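Local structure of citrate lyase subunit beta-like protein (Mycobacterium tuberculosis H37Rv, 6CHU) at residues T95-K100 with D114-V119; W18-A23 with V38-L43; L184-V189 with F211-C216. The protein is a magnesium-dependent lyase of the HpcH/HpaI aldolase family, a bifunctional enzyme of itaconate dissimilation and leucine catabolism. One frame throughout, in Å; residues are numbered along the deposited sequence.

Overall arrangement
The three contacts each join the two strands of one beta-alpha-beta unit of the eight-stranded TIM barrel, at separate points around it. From the N terminus, contact 2 comes first: W18-A23 pairs with V38-L43 and closes a loop that holds helix 29-35. Contact 1 follows, T95-K100 meeting D114-V119 across helix 104-108, and contact 3 joins L184-V189 to F211-C216 across helix 196-209. The loops run in series, without nesting or crossing. Strands 17-22 and 213-216 lie side by side, so contacts 3 and 2 meet where the barrel closes, W18 O probably accepting a bond from C216 N. Inside, M97 CE of contact 1 packs on I40 CD1 of contact 2.

Contact 1. Residues T95-K100 with D114-V119; sequences TVMLPK and DVIALV
T95 to L98 runs parallel to D114 to A117 in unbroken register, the strand axes 4.6 Å apart and inclined by 19°. Four backbone hydrogen bonds join them, the first from V96 N to D114 O (2.8 Å) and the last from L118 N to L98 O (2.9 Å). Side chains then alternate between the two faces of the sheet. On the face of T95, M97, D114 and I116, the long M97 chain runs extended until it bends at its thioether (chi3 -72°), which swings CE back to touch I116 CG2 at 4.0 Å. M97 CG meanwhile meets L118 CB. At the strand starts, T95 OG1 sits beside D114 CB at 3.5 Å, and a water spans the two polar ends, lying 2.7 Å from T95 OG1 and donating to D114 OD2, which also accepts from the backbone N of H8, a residue of the histidine tag. On the other face, V96 CG2 meets V115 CG2, and L98 CB rests against V115 CG1 at 4.1 Å, with helix 79-89 covering V96 and L98. Beyond the bridges, P99 CB leans on L118 CD2, while K100 NZ forms salt bridges with E44 and D45 and a hydrogen bond with D146, a magnesium ligand. The whole is a beta-alpha-beta unit of a TIM barrel, its strands leading at their C-terminal ends into the metal site.

Contact 2. Residues W18-A23 with V38-L43; sequences WLFCPA and VVILDL
W18 lays its indole over V38, while F20, two residues on, takes I40 CD1 over the face of its ring: two aromatic rings of one strand packing on two branched side chains of the next. V38 CB sits almost squarely under the five-membered ring of W18, 3.5 Å from its centroid and 4° off the normal, a CH-pi contact in which the two side chains lie side by side and point the same way. W18 CE3 also meets I40 CG1 at 4.0 Å, these side chains crossing at about a right angle. The F20 and I40 side chains cross obliquely. With CG1 set beside its backbone N (chi1 -53°) and the chain then extended, I40 carries CD1 over the centre of the F20 ring, 4.0 Å from the centroid, and CG2 lies 3.5 Å from F20 CE1. On the opposite face of the sheet, C21 CB touches V39 CG1 and L41 CD2, a face packed by helix 29-35. Five backbone hydrogen bonds tie the parallel strands; the last, A23 N to D42 O (3.0 Å), lies just past the bridges, where A23 CB also meets L43 CD2. The polar partners of the D42 carboxylate lie outside the two strands: OD1 pairs with R72 NE and accepts from E44 N, and OD2 accepts from G46 N. The chemistry is therefore divided, with apolar and CH-pi contacts on the inner face and further apolar contacts against helix 29-35, while at the strand ends a D42 carboxylate held by E44 N and G46 N is well placed to position R72, a substrate-binding residue.

Contact 3. Residues L184-V189 with F211-C216; sequences LALDAV and FDVTVC
D187 and F211 owe their meeting to two torsions: D187 swings CG opposite its own backbone N (chi1 -158°), which carries the carboxylate over the phenyl ring, and F211 sets CG beside its backbone N (chi1 -85°), which turns one ring face to the aspartate. The two side chains cross at about a right angle, the carboxylate plane tilted 34° from the ring. D187 CB stands 4.0 Å from the F211 centroid in a CH-pi contact, and OD1 lies over the rim near CZ. From the edge, A185 O approaches F211 CD1 at 3.6 Å. Next along the chain, D212 folds back on the start of the other strand, where its OD2 accepts from A185 N (2.8 Å) through the anti lone pair, and D212 N returns a bond to A185 O. L184 CD2 packs at 3.5 Å against D212 CB. True parallel pairing follows, with D187 N donating to V213 O at 2.8 Å and V215 N to D187 O at 3.3 Å. On the inner face, L186 CG meets V213 CB, and L186 CD2 meets V215 CG2 at 3.8 Å. A water donates to D187 OD2 and also bonds T214 OG1; D187 is held further by R171 and W142, T214 by Y229. L186, V213 and V215 thus look inward to W18 and F20 of strand 17-22, whereas D187, F211 and T214 pack outward on helix 196-209, and T214 and C216 on helix 221-228.

Contact 1. Residues T95-K100 with D114-V119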
loop_
_atom_site.group_PDB
_atom_site.type_symbol
_atom_site.label_atom_id
_atom_site.label_comp_id
_atom_site.label_asym_id
_atom_site.label_seq_id
_atom_site.Cartn_x
_atom_site.Cartn_y
_atom_site.Cartn_z
ATOM N N THR A 95 29.980 4.622 -2.351
ATOM C CA THR A 95 28.551 4.424 -2.147
ATOM C C THR A 95 28.045 5.437 -1.134
ATOM O O THR A 95 28.618 5.570 -0.043
ATOM C CB THR A 95 28.271 2.987 -1.681
ATOM O OG1 THR A 95 28.784 2.072 -2.657
ATOM C CG2 THR A 95 26.768 2.740 -1.495
ATOM N N VAL A 96 27.003 6.174 -1.511
ATOM C CA VAL A 96 26.405 7.173 -0.635
ATOM C C VAL A 96 24.967 6.782 -0.321
ATOM O O VAL A 96 24.291 6.098 -1.098
ATOM C CB VAL A 96 26.456 8.593 -1.240
ATOM C CG1 VAL A 96 27.907 9.054 -1.405
ATOM C CG2 VAL A 96 25.702 8.643 -2.576
ATOM N N MET A 97 24.500 7.248 0.830
ATOM C CA MET A 97 23.107 7.122 1.234
ATOM C C MET A 97 22.473 8.500 1.124
ATOM O O MET A 97 22.985 9.466 1.702
ATOM C CB MET A 97 22.988 6.576 2.662
ATOM C CG MET A 97 21.543 6.482 3.148
ATOM S SD MET A 97 21.425 5.783 4.816
ATOM C CE MET A 97 21.822 4.070 4.510
ATOM N N LEU A 98 21.378 8.588 0.365
ATOM C CA LEU A 98 20.708 9.850 0.094
ATOM C C LEU A 98 19.469 9.976 0.971
ATOM O O LEU A 98 18.486 9.255 0.739
ATOM C CB LEU A 98 20.316 9.935 -1.379
ATOM C CG LEU A 98 19.475 11.166 -1.754
ATOM C CD1 LEU A 98 20.282 12.432 -1.657
ATOM C CD2 LEU A 98 18.863 10.995 -3.157
ATOM N N PRO A 99 19.453 10.860 1.963
ATOM C CA PRO A 99 18.257 11.011 2.800
ATOM C C PRO A 99 17.215 11.847 2.079
ATOM O O PRO A 99 17.513 12.597 1.142
ATOM C CB PRO A 99 18.792 11.739 4.039
ATOM C CG PRO A 99 19.853 12.644 3.460
ATOM C CD PRO A 99 20.495 11.840 2.326
ATOM N N LYS A 100 15.976 11.727 2.557
ATOM C CA LYS A 100 14.835 12.408 1.948
ATOM C C LYS A 100 14.833 12.208 0.433
ATOM O O LYS A 100 14.530 13.124 -0.335
ATOM C CB LYS A 100 14.813 13.905 2.297
ATOM C CG LYS A 100 14.372 14.231 3.755
ATOM C CD LYS A 100 15.516 14.033 4.767
ATOM C CE LYS A 100 15.038 14.294 6.204
ATOM N NZ LYS A 100 16.186 14.321 7.173
ATOM N N ASP A 114 27.438 4.913 -6.411
ATOM C CA ASP A 114 26.345 4.017 -6.046
ATOM C C ASP A 114 25.524 4.670 -4.943
ATOM O O ASP A 114 26.074 5.329 -4.056
ATOM C CB ASP A 114 26.877 2.660 -5.570
ATOM C CG ASP A 114 27.389 1.778 -6.717
ATOM O OD1 ASP A 114 27.222 2.137 -7.909
ATOM O OD2 ASP A 114 27.962 0.712 -6.417
ATOM N N VAL A 115 24.200 4.492 -4.993
ATOM C CA VAL A 115 23.292 5.229 -4.116
ATOM C C VAL A 115 22.371 4.276 -3.372
ATOM O O VAL A 115 21.713 3.431 -3.989
ATOM C CB VAL A 115 22.461 6.259 -4.904
ATOM C CG1 VAL A 115 21.515 7.024 -3.961
ATOM C CG2 VAL A 115 23.388 7.225 -5.642
ATOM N N ILE A 116 22.308 4.429 -2.052
ATOM C CA ILE A 116 21.237 3.854 -1.244
ATOM C C ILE A 116 20.255 4.980 -0.971
ATOM O O ILE A 116 20.582 5.947 -0.277
ATOM C CB ILE A 116 21.781 3.241 0.054
ATOM C CG1 ILE A 116 22.787 2.145 -0.307
ATOM C CG2 ILE A 116 20.630 2.675 0.913
ATOM C CD1 ILE A 116 23.538 1.558 0.859
ATOM N N ALA A 117 19.053 4.877 -1.533
ATOM C CA ALA A 117 18.042 5.913 -1.382
ATOM C C ALA A 117 17.263 5.660 -0.097
ATOM O O ALA A 117 16.695 4.575 0.092
ATOM C CB ALA A 117 17.104 5.928 -2.589
ATOM N N LEU A 118 17.260 6.650 0.787
ATOM C CA LEU A 118 16.543 6.575 2.057
ATOM C C LEU A 118 15.250 7.362 1.870
ATOM O O LEU A 118 15.251 8.598 1.840
ATOM C CB LEU A 118 17.404 7.112 3.197
ATOM C CG LEU A 118 16.718 7.431 4.528
ATOM C CD1 LEU A 118 15.967 6.216 5.068
ATOM C CD2 LEU A 118 17.774 7.908 5.550
ATOM N N VAL A 119 14.151 6.634 1.709
ATOM C CA VAL A 119 12.828 7.222 1.538
ATOM C C VAL A 119 12.223 7.472 2.918
ATOM O O VAL A 119 12.055 6.541 3.714
ATOM C CB VAL A 119 11.927 6.309 0.692
ATOM C CG1 VAL A 119 10.474 6.807 0.705
ATOM C CG2 VAL A 119 12.453 6.237 -0.752
HETATM O O HOH W 1 27.988 -0.134 -4.000
#

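Contact 2. Residues W18-A23 with V38-L43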
loop_
_atom_site.group_PDB
_atom_site.type_symbol
_atom_site.label_atom_id
_atom_site.label_comp_id
_atom_site.label_asym_id
_atom_site.label_seq_id
_atom_site.Cartn_x
_atom_site.Cartn_y
_atom_site.Cartn_z
ATOM N N TRP A 18 23.981 -3.146 9.910
ATOM C CA TRP A 18 24.552 -1.869 9.520
ATOM C C TRP A 18 24.394 -0.878 10.664
ATOM O O TRP A 18 23.395 -0.898 11.389
ATOM C CB TRP A 18 23.868 -1.327 8.266
ATOM C CG TRP A 18 24.162 -2.106 7.020
ATOM C CD1 TRP A 18 24.400 -3.448 6.912
ATOM C CD2 TRP A 18 24.221 -1.576 5.694
ATOM N NE1 TRP A 18 24.607 -3.782 5.583
ATOM C CE2 TRP A 18 24.513 -2.645 4.824
ATOM C CE3 TRP A 18 24.069 -0.293 5.163
ATOM C CZ2 TRP A 18 24.653 -2.469 3.443
ATOM C CZ3 TRP A 18 24.214 -0.120 3.785
ATOM C CH2 TRP A 18 24.498 -1.203 2.951
ATOM N N LEU A 19 25.379 0.003 10.817
ATOM C CA LEU A 19 25.445 0.857 12.001
ATOM C C LEU A 19 25.787 2.283 11.600
ATOM O O LEU A 19 26.847 2.524 11.012
ATOM C CB LEU A 19 26.471 0.313 12.997
ATOM C CG LEU A 19 26.778 1.180 14.215
ATOM C CD1 LEU A 19 25.513 1.413 15.026
ATOM C CD2 LEU A 19 27.846 0.531 15.071
ATOM N N PHE A 20 24.898 3.223 11.927
ATOM C CA PHE A 20 25.226 4.639 11.809
ATOM C C PHE A 20 26.321 5.013 12.803
ATOM O O PHE A 20 26.277 4.630 13.976
ATOM C CB PHE A 20 24.004 5.518 12.084
ATOM C CG PHE A 20 23.086 5.694 10.914
ATOM C CD1 PHE A 20 23.446 6.498 9.832
ATOM C CD2 PHE A 20 21.833 5.098 10.916
ATOM C CE1 PHE A 20 22.576 6.671 8.760
ATOM C CE2 PHE A 20 20.966 5.258 9.851
ATOM C CZ PHE A 20 21.334 6.050 8.765
ATOM N N CYS A 21 27.293 5.791 12.331
ATOM C CA CYS A 21 28.290 6.427 13.189
ATOM C C CYS A 21 28.401 7.877 12.742
ATOM O O CYS A 21 28.778 8.134 11.580
ATOM C CB CYS A 21 29.640 5.710 13.097
ATOM S SG CYS A 21 30.948 6.392 14.135
ATOM N N PRO A 22 28.067 8.846 13.593
ATOM C CA PRO A 22 28.253 10.259 13.218
ATOM C C PRO A 22 29.698 10.533 12.821
ATOM O O PRO A 22 30.636 10.179 13.542
ATOM C CB PRO A 22 27.871 11.024 14.493
ATOM C CG PRO A 22 27.058 10.060 15.298
ATOM C CD PRO A 22 27.573 8.694 14.974
ATOM N N ALA A 23 29.873 11.188 11.668
ATOM C CA ALA A 23 31.214 11.394 11.128
ATOM C C ALA A 23 32.023 12.446 11.879
ATOM O O ALA A 23 33.216 12.583 11.594
ATOM C CB ALA A 23 31.141 11.777 9.644
ATOM N N VAL A 38 28.456 -3.354 8.200
ATOM C CA VAL A 38 28.707 -2.170 7.379
ATOM C C VAL A 38 28.497 -0.945 8.255
ATOM O O VAL A 38 27.554 -0.900 9.050
ATOM C CB VAL A 38 27.781 -2.116 6.141
ATOM C CG1 VAL A 38 27.911 -0.766 5.403
ATOM C CG2 VAL A 38 28.093 -3.244 5.190
ATOM N N VAL A 39 29.375 0.042 8.120
ATOM C CA VAL A 39 29.251 1.300 8.846
ATOM C C VAL A 39 28.712 2.359 7.893
ATOM O O VAL A 39 29.188 2.483 6.755
ATOM C CB VAL A 39 30.600 1.734 9.438
ATOM C CG1 VAL A 39 30.503 3.129 10.033
ATOM C CG2 VAL A 39 31.068 0.729 10.494
ATOM N N ILE A 40 27.736 3.131 8.356
ATOM C CA ILE A 40 27.250 4.304 7.634
ATOM C C ILE A 40 27.856 5.521 8.322
ATOM O O ILE A 40 27.393 5.933 9.392
ATOM C CB ILE A 40 25.720 4.390 7.624
ATOM C CG1 ILE A 40 25.084 3.092 7.120
ATOM C CG2 ILE A 40 25.275 5.577 6.759
ATOM C CD1 ILE A 40 23.595 2.982 7.484
ATOM N N LEU A 41 28.887 6.114 7.721
ATOM C CA LEU A 41 29.448 7.342 8.273
ATOM C C LEU A 41 28.511 8.479 7.893
ATOM O O LEU A 41 28.199 8.668 6.709
ATOM C CB LEU A 41 30.871 7.586 7.772
ATOM C CG LEU A 41 31.934 6.584 8.245
ATOM C CD1 LEU A 41 33.256 6.810 7.504
ATOM C CD2 LEU A 41 32.171 6.649 9.762
ATOM N N ASP A 42 28.024 9.202 8.896
ATOM C CA ASP A 42 26.863 10.061 8.739
ATOM C C ASP A 42 27.284 11.522 8.696
ATOM O O ASP A 42 27.884 12.028 9.651
ATOM C CB ASP A 42 25.877 9.824 9.879
ATOM C CG ASP A 42 24.533 10.452 9.619
ATOM O OD1 ASP A 42 24.283 10.881 8.461
ATOM O OD2 ASP A 42 23.725 10.506 10.571
ATOM N N LEU A 43 26.948 12.201 7.600
ATOM C CA LEU A 43 27.076 13.649 7.502
ATOM C C LEU A 43 25.741 14.365 7.680
ATOM O O LEU A 43 25.718 15.605 7.730
ATOM C CB LEU A 43 27.683 14.038 6.143
ATOM C CG LEU A 43 29.040 13.428 5.784
ATOM C CD1 LEU A 43 29.354 13.752 4.305
ATOM C CD2 LEU A 43 30.136 13.965 6.691
#

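Contact 3. Residues L184-V189 with F211-C216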
loop_
_atom_site.group_PDB
_atom_site.type_symbol
_atom_site.label_atom_id
_atom_site.label_comp_id
_atom_site.label_asym_id
_atom_site.label_seq_id
_atom_site.Cartn_x
_atom_site.Cartn_y
_atom_site.Cartn_z
ATOM N N LEU A 184 19.176 -3.862 -2.806
ATOM C CA LEU A 184 19.138 -4.208 -1.389
ATOM C C LEU A 184 17.964 -3.512 -0.715
ATOM O O LEU A 184 17.648 -2.362 -1.027
ATOM C CB LEU A 184 20.425 -3.779 -0.690
ATOM C CG LEU A 184 21.673 -4.645 -0.619
ATOM C CD1 LEU A 184 22.597 -4.011 0.402
ATOM C CD2 LEU A 184 21.346 -6.051 -0.206
ATOM N N ALA A 185 17.335 -4.199 0.243
ATOM C CA ALA A 185 16.263 -3.612 1.041
ATOM C C ALA A 185 16.742 -3.459 2.479
ATOM O O ALA A 185 17.116 -4.449 3.115
ATOM C CB ALA A 185 14.996 -4.474 0.995
ATOM N N LEU A 186 16.712 -2.228 2.988
ATOM C CA LEU A 186 17.189 -1.916 4.333
ATOM C C LEU A 186 16.014 -1.473 5.197
ATOM O O LEU A 186 15.289 -0.538 4.833
ATOM C CB LEU A 186 18.260 -0.817 4.293
ATOM C CG LEU A 186 19.595 -1.102 3.591
ATOM C CD1 LEU A 186 19.450 -1.083 2.068
ATOM C CD2 LEU A 186 20.577 -0.035 4.012
ATOM N N ASP A 187 15.839 -2.124 6.350
ATOM C CA ASP A 187 14.737 -1.784 7.244
ATOM C C ASP A 187 15.139 -0.648 8.177
ATOM O O ASP A 187 16.322 -0.456 8.484
ATOM C CB ASP A 187 14.302 -3.009 8.056
ATOM C CG ASP A 187 12.878 -2.890 8.591
ATOM O OD1 ASP A 187 12.054 -2.178 7.997
ATOM O OD2 ASP A 187 12.581 -3.520 9.623
ATOM N N ALA A 188 14.134 0.099 8.637
ATOM C CA ALA A 188 14.335 1.329 9.395
ATOM C C ALA A 188 14.914 1.061 10.790
ATOM O O ALA A 188 14.763 -0.021 11.375
ATOM C CB ALA A 188 13.013 2.093 9.539
ATOM N N VAL A 189 15.549 2.103 11.338
ATOM C CA VAL A 189 16.204 2.013 12.636
ATOM C C VAL A 189 15.175 1.921 13.751
ATOM O O VAL A 189 14.053 2.431 13.654
ATOM C CB VAL A 189 17.135 3.217 12.866
ATOM C CG1 VAL A 189 18.255 3.241 11.847
ATOM C CG2 VAL A 189 16.352 4.524 12.850
ATOM N N PHE A 211 13.759 -8.480 3.869
ATOM C CA PHE A 211 14.722 -7.400 4.007
ATOM C C PHE A 211 16.117 -8.012 4.064
ATOM O O PHE A 211 16.300 -9.145 4.512
ATOM C CB PHE A 211 14.445 -6.557 5.262
ATOM C CG PHE A 211 13.416 -5.475 5.052
ATOM C CD1 PHE A 211 13.781 -4.249 4.522
ATOM C CD2 PHE A 211 12.076 -5.695 5.377
ATOM C CE1 PHE A 211 12.840 -3.246 4.319
ATOM C CE2 PHE A 211 11.119 -4.697 5.184
ATOM C CZ PHE A 211 11.505 -3.462 4.653
ATOM N N ASP A 212 17.101 -7.272 3.553
ATOM C CA ASP A 212 18.480 -7.740 3.541
ATOM C C ASP A 212 19.272 -7.248 4.732
ATOM O O ASP A 212 20.287 -7.868 5.089
ATOM C CB ASP A 212 19.176 -7.262 2.270
ATOM C CG ASP A 212 18.500 -7.777 1.030
ATOM O OD1 ASP A 212 18.538 -9.003 0.837
ATOM O OD2 ASP A 212 17.890 -6.974 0.294
ATOM N N VAL A 213 18.829 -6.151 5.330
ATOM C CA VAL A 213 19.584 -5.397 6.329
ATOM C C VAL A 213 18.595 -4.786 7.314
ATOM O O VAL A 213 17.530 -4.310 6.918
ATOM C CB VAL A 213 20.421 -4.277 5.662
ATOM C CG1 VAL A 213 20.977 -3.311 6.722
ATOM C CG2 VAL A 213 21.551 -4.859 4.796
ATOM N N THR A 214 18.958 -4.771 8.600
ATOM C CA THR A 214 18.347 -3.855 9.557
ATOM C C THR A 214 19.410 -2.852 9.982
ATOM O O THR A 214 20.476 -3.245 10.472
ATOM C CB THR A 214 17.789 -4.600 10.771
ATOM O OG1 THR A 214 16.592 -5.287 10.390
ATOM C CG2 THR A 214 17.456 -3.616 11.905
ATOM N N VAL A 215 19.130 -1.570 9.792
ATOM C CA VAL A 215 20.089 -0.534 10.157
ATOM C C VAL A 215 19.919 -0.199 11.631
ATOM O O VAL A 215 18.794 -0.164 12.158
ATOM C CB VAL A 215 19.921 0.704 9.260
ATOM C CG1 VAL A 215 20.972 1.758 9.615
ATOM C CG2 VAL A 215 20.068 0.289 7.784
ATOM N N CYS A 216 21.046 0.007 12.311
ATOM C CA CYS A 216 21.096 0.246 13.747
ATOM C C CYS A 216 21.701 1.611 14.047
ATOM O O CYS A 216 22.499 2.136 13.268
ATOM C CB CYS A 216 21.929 -0.821 14.451
ATOM S SG CYS A 216 21.335 -2.487 14.183
HETATM O O HOH W 2 14.365 -4.490 11.510
#